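Local coordinates for protein ORF007 (Staphylococcus phage 2638A, PDB 7AQH) that degrades the peptidoglycan of the staphylococcal host as a phage endolysin, represented by its C-terminal SH3b cell wall-binding domain, at residues D52-F57 and V61-E66; P38-L43 and E71-P76. One frame throughout, in Å; residues are numbered along the deposited sequence.

Contact 1 (52-57 with 61-66) and contact 2 (38-43 with 71-76) share one antiparallel sheet, their centres about 10 Å apart. Contact 1 lies about 4 Å from the centre of the chain, buries 522 Å² and pairs adjacent strands through backbone and side-chain hydrogen bonds. Contact 2 lies farther out, about 8 Å from that centre, and buries 136 Å² through apolar side chains, without a hydrogen bond between its segments. Strands 60-66 and 72-77 are sheet neighbours, which brings the contacts together: Val-63 N lies 2.8 Å from Met-75 O, a probable hydrogen bond. Ladder pairing thus gives way to packing between strands that are not direct partners.

Contact 1 of 2, residues D52-F57 and V61-E66; sequences DEVQKF and VWVSWE
The indole of Trp-62 turns its N-H edge to the end of strand 53-57, where NE1 donates to Phe-57 O at 2.8 Å. That oxygen is only 14° out of the ring plane, so the bond meets the edge of the indole; the donor in turn is tilted from the carbonyl plane. On the same face, Gln-55 bends at chi2 and reaches across to Ser-64, its NE2 giving a hydrogen to OG at 2.9 Å. This bond runs close to the amide plane, and a weak second one from NE2 to Glu-53 OE1 helps fix the amide's rotation. Tyr-11 and Tyr-74 also touch Gln-55. The other face meets through hydrocarbon: Val-54 CG1 lies 3.7 Å from Val-61 CG1, while Lys-56 runs alongside Val-61, its CG 3.9 Å from CG2. Beyond the ladder, the carboxylates of Asp-52 and Glu-66 are turned 66° apart and bring OD2 within 2.6 Å of OE1, so one of the two acids probably carries a proton. Backbone bonds include Ser-64 N to Glu-53 O at 2.9 Å. With the strand axes at 147° and a short connection, this is a twisted antiparallel beta hairpin of the SH3b domain.

Contact 2 of 2, residues P38-L43 and E71-P76; sequences PQAGVL and ETVYMP
Ala-40 and Val-73 meet through their methyl groups, CB of the alanine lying 4.1 Å from CG1 of the valine. Both side chains leave the backbone toward the opposing segment, and Val-73 CG1, anti to its own backbone N (chi1 179°), is the branch that touches. Thr-28 of strand 26-30 contacts both residues. The more extensive part is at Leu-43, whose side chain crosses that of Met-75 at about a right angle. SD of Met-75 lies 4.1 Å from Leu-43 CD2; a bend at chi3 (-51°) swings the terminal methyl CE toward the leucine, though its exact position is doubtful. Ile-49 contacts both side chains, and Trp-65 also packs on Met-75. The solvent side is looser: Gln-39 and Val-42 are exposed and do not meet segment 71-76. Gln-39 NE2 instead makes a weak hydrogen bond to Gly-41 O within its own segment. CA separations of 6.9 Å for Ala-40 and Val-73 and 8.8 Å for Leu-43 and Met-75 agree with the absence of direct strand pairing. Strand 26-30 pairs with both strands, so the contact bridges its two flanking strands in a curled antiparallel sheet, consistent with the small beta barrel of SH3-type domains.

Contact 1 of 2, residues D52-F57 and V61-E66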
# COMPACT_ATOMS: atom_id res chain seq x y z
N ASP A 52 -2.48 -6.36 -6.54
CA ASP A 52 -3.74 -6.57 -7.24
C ASP A 52 -4.82 -5.60 -6.80
O ASP A 52 -5.93 -5.64 -7.35
CB ASP A 52 -4.22 -8.01 -7.04
CG ASP A 52 -4.30 -8.41 -5.58
OD1 ASP A 52 -4.27 -7.51 -4.72
OD2 ASP A 52 -4.40 -9.62 -5.30
N GLU A 53 -4.55 -4.75 -5.82
CA GLU A 53 -5.53 -3.81 -5.31
C GLU A 53 -4.82 -2.61 -4.71
O GLU A 53 -3.73 -2.74 -4.13
CB GLU A 53 -6.44 -4.47 -4.26
CG GLU A 53 -7.63 -3.63 -3.85
CD GLU A 53 -8.44 -4.28 -2.74
OE1 GLU A 53 -7.84 -5.00 -1.91
OE2 GLU A 53 -9.67 -4.09 -2.71
N VAL A 54 -5.43 -1.44 -4.86
CA VAL A 54 -4.91 -0.19 -4.32
C VAL A 54 -5.92 0.36 -3.32
O VAL A 54 -7.13 0.29 -3.55
CB VAL A 54 -4.62 0.84 -5.43
CG1 VAL A 54 -3.99 2.09 -4.84
CG2 VAL A 54 -3.73 0.23 -6.49
N GLN A 55 -5.42 0.90 -2.21
CA GLN A 55 -6.27 1.45 -1.17
C GLN A 55 -5.80 2.85 -0.79
O GLN A 55 -4.62 3.20 -0.95
CB GLN A 55 -6.28 0.56 0.09
CG GLN A 55 -6.73 -0.87 -0.17
CD GLN A 55 -5.62 -1.75 -0.70
OE1 GLN A 55 -4.44 -1.41 -0.59
NE2 GLN A 55 -5.98 -2.88 -1.29
N LYS A 56 -6.74 3.64 -0.29
CA LYS A 56 -6.46 4.98 0.23
C LYS A 56 -7.04 5.05 1.64
O LYS A 56 -8.27 5.01 1.81
CB LYS A 56 -7.06 6.07 -0.66
CG LYS A 56 -6.38 6.20 -2.02
CD LYS A 56 -6.98 7.35 -2.82
CE LYS A 56 -8.48 7.17 -3.02
NZ LYS A 56 -9.07 8.25 -3.85
N PHE A 57 -6.17 5.14 2.64
CA PHE A 57 -6.60 5.09 4.03
C PHE A 57 -5.44 5.50 4.92
O PHE A 57 -4.27 5.35 4.54
CB PHE A 57 -7.09 3.69 4.41
CG PHE A 57 -7.81 3.64 5.72
CD1 PHE A 57 -7.20 3.10 6.84
CD2 PHE A 57 -9.10 4.13 5.84
CE1 PHE A 57 -7.86 3.05 8.05
CE2 PHE A 57 -9.77 4.08 7.05
CZ PHE A 57 -9.15 3.54 8.16
N VAL A 61 -1.69 6.17 0.42
CA VAL A 61 -2.16 5.29 -0.65
C VAL A 61 -1.43 3.96 -0.50
O VAL A 61 -0.20 3.93 -0.35
CB VAL A 61 -1.91 5.91 -2.03
CG1 VAL A 61 -2.37 4.96 -3.13
CG2 VAL A 61 -2.62 7.25 -2.15
N TRP A 62 -2.18 2.87 -0.54
CA TRP A 62 -1.63 1.55 -0.28
C TRP A 62 -1.82 0.64 -1.49
O TRP A 62 -2.73 0.84 -2.31
CB TRP A 62 -2.29 0.90 0.95
CG TRP A 62 -2.20 1.72 2.20
CD1 TRP A 62 -2.84 2.90 2.45
CD2 TRP A 62 -1.43 1.42 3.37
NE1 TRP A 62 -2.52 3.35 3.71
CE2 TRP A 62 -1.65 2.46 4.29
CE3 TRP A 62 -0.58 0.38 3.73
CZ2 TRP A 62 -1.05 2.49 5.55
CZ3 TRP A 62 0.02 0.40 4.98
CH2 TRP A 62 -0.22 1.46 5.87
N VAL A 63 -0.95 -0.36 -1.59
CA VAL A 63 -1.10 -1.45 -2.55
C VAL A 63 -1.06 -2.75 -1.76
O VAL A 63 -0.31 -2.87 -0.79
CB VAL A 63 -0.01 -1.43 -3.64
CG1 VAL A 63 -0.01 -0.09 -4.36
CG2 VAL A 63 1.35 -1.72 -3.03
N SER A 64 -1.86 -3.72 -2.19
CA SER A 64 -1.99 -4.98 -1.47
C SER A 64 -1.74 -6.15 -2.41
O SER A 64 -1.94 -6.04 -3.63
CB SER A 64 -3.37 -5.12 -0.82
OG SER A 64 -4.39 -5.20 -1.80
N TRP A 65 -1.30 -7.26 -1.84
CA TRP A 65 -1.09 -8.49 -2.58
C TRP A 65 -1.15 -9.65 -1.60
O TRP A 65 -1.10 -9.46 -0.38
CB TRP A 65 0.24 -8.48 -3.33
CG TRP A 65 1.43 -8.57 -2.41
CD1 TRP A 65 2.06 -9.71 -1.99
CD2 TRP A 65 2.12 -7.48 -1.79
NE1 TRP A 65 3.10 -9.39 -1.16
CE2 TRP A 65 3.16 -8.03 -1.02
CE3 TRP A 65 1.97 -6.09 -1.82
CZ2 TRP A 65 4.04 -7.25 -0.28
CZ3 TRP A 65 2.84 -5.31 -1.09
CH2 TRP A 65 3.86 -5.89 -0.32
N GLU A 66 -1.25 -10.86 -2.15
CA GLU A 66 -1.22 -12.07 -1.34
C GLU A 66 0.16 -12.70 -1.43
O GLU A 66 0.77 -12.73 -2.50
CB GLU A 66 -2.29 -13.06 -1.81
CG GLU A 66 -3.72 -12.62 -1.53
CD GLU A 66 -4.26 -11.68 -2.58
OE1 GLU A 66 -3.57 -11.46 -3.60
OE2 GLU A 66 -5.38 -11.15 -2.39

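Contact 2 of 2, residues P38-L43 and E71-P76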
# COMPACT_ATOMS: atom_id res chain seq x y z
N PRO A 38 -0.37 -4.90 12.78
CA PRO A 38 0.94 -5.53 12.99
C PRO A 38 1.81 -5.45 11.75
O PRO A 38 1.32 -5.53 10.62
CB PRO A 38 0.59 -6.99 13.33
CG PRO A 38 -0.83 -6.93 13.81
CD PRO A 38 -1.48 -5.84 13.01
N GLN A 39 3.11 -5.28 11.97
CA GLN A 39 4.05 -5.17 10.86
C GLN A 39 4.27 -6.53 10.21
O GLN A 39 4.39 -7.55 10.89
CB GLN A 39 5.38 -4.60 11.34
CG GLN A 39 6.45 -4.52 10.27
CD GLN A 39 7.69 -3.79 10.74
OE1 GLN A 39 7.72 -3.22 11.83
NE2 GLN A 39 8.73 -3.79 9.91
N ALA A 40 4.32 -6.54 8.88
CA ALA A 40 4.51 -7.76 8.10
C ALA A 40 5.90 -7.89 7.51
O ALA A 40 6.19 -8.90 6.86
CB ALA A 40 3.46 -7.84 6.98
N GLY A 41 6.77 -6.90 7.71
CA GLY A 41 8.12 -6.91 7.18
C GLY A 41 8.47 -5.58 6.56
O GLY A 41 7.75 -4.59 6.71
N VAL A 42 9.60 -5.55 5.86
CA VAL A 42 10.08 -4.33 5.21
C VAL A 42 10.53 -4.68 3.80
O VAL A 42 11.37 -5.57 3.62
CB VAL A 42 11.23 -3.68 5.99
CG1 VAL A 42 11.82 -2.53 5.19
CG2 VAL A 42 10.75 -3.20 7.35
N LEU A 43 9.98 -3.99 2.81
CA LEU A 43 10.41 -4.13 1.42
C LEU A 43 11.48 -3.07 1.14
O LEU A 43 11.20 -1.87 1.19
CB LEU A 43 9.24 -3.98 0.46
CG LEU A 43 9.44 -4.56 -0.94
CD1 LEU A 43 9.65 -6.07 -0.86
CD2 LEU A 43 8.27 -4.23 -1.84
N GLU A 71 -1.41 -14.93 3.08
CA GLU A 71 -1.68 -13.74 3.86
C GLU A 71 -1.70 -12.51 2.96
O GLU A 71 -0.94 -12.43 1.99
CB GLU A 71 -0.59 -13.57 4.92
CG GLU A 71 0.53 -14.59 4.77
CD GLU A 71 0.98 -15.16 6.09
OE1 GLU A 71 0.17 -15.87 6.73
OE2 GLU A 71 2.13 -14.89 6.50
N THR A 72 -2.59 -11.57 3.26
CA THR A 72 -2.65 -10.34 2.49
C THR A 72 -1.78 -9.29 3.17
O THR A 72 -1.87 -9.09 4.38
CB THR A 72 -4.09 -9.84 2.35
OG1 THR A 72 -4.86 -10.79 1.61
CG2 THR A 72 -4.10 -8.50 1.62
N VAL A 73 -0.93 -8.63 2.38
CA VAL A 73 -0.01 -7.62 2.89
C VAL A 73 -0.32 -6.28 2.23
O VAL A 73 -0.53 -6.22 1.01
CB VAL A 73 1.47 -8.00 2.65
CG1 VAL A 73 2.39 -6.91 3.15
CG2 VAL A 73 1.79 -9.34 3.31
N TYR A 74 -0.35 -5.22 3.03
CA TYR A 74 -0.62 -3.87 2.56
C TYR A 74 0.62 -3.02 2.71
O TYR A 74 1.33 -3.10 3.73
CB TYR A 74 -1.79 -3.25 3.33
CG TYR A 74 -3.08 -4.03 3.23
CD1 TYR A 74 -3.32 -5.12 4.05
CD2 TYR A 74 -4.06 -3.67 2.31
CE1 TYR A 74 -4.49 -5.84 3.96
CE2 TYR A 74 -5.24 -4.38 2.22
CZ TYR A 74 -5.45 -5.47 3.05
OH TYR A 74 -6.63 -6.18 2.96
N MET A 75 0.89 -2.18 1.71
CA MET A 75 2.08 -1.34 1.70
C MET A 75 1.70 0.08 1.31
O MET A 75 0.98 0.28 0.32
CB MET A 75 3.13 -1.90 0.72
CG MET A 75 4.48 -1.20 0.81
SD MET A 75 5.47 -1.41 -0.69
CE MET A 75 5.41 -3.18 -0.90
N PRO A 76 2.16 1.09 2.05
CA PRO A 76 1.96 2.47 1.62
C PRO A 76 2.91 2.82 0.48
O PRO A 76 4.03 2.31 0.39
CB PRO A 76 2.28 3.29 2.87
CG PRO A 76 3.25 2.44 3.62
CD PRO A 76 2.85 1.01 3.35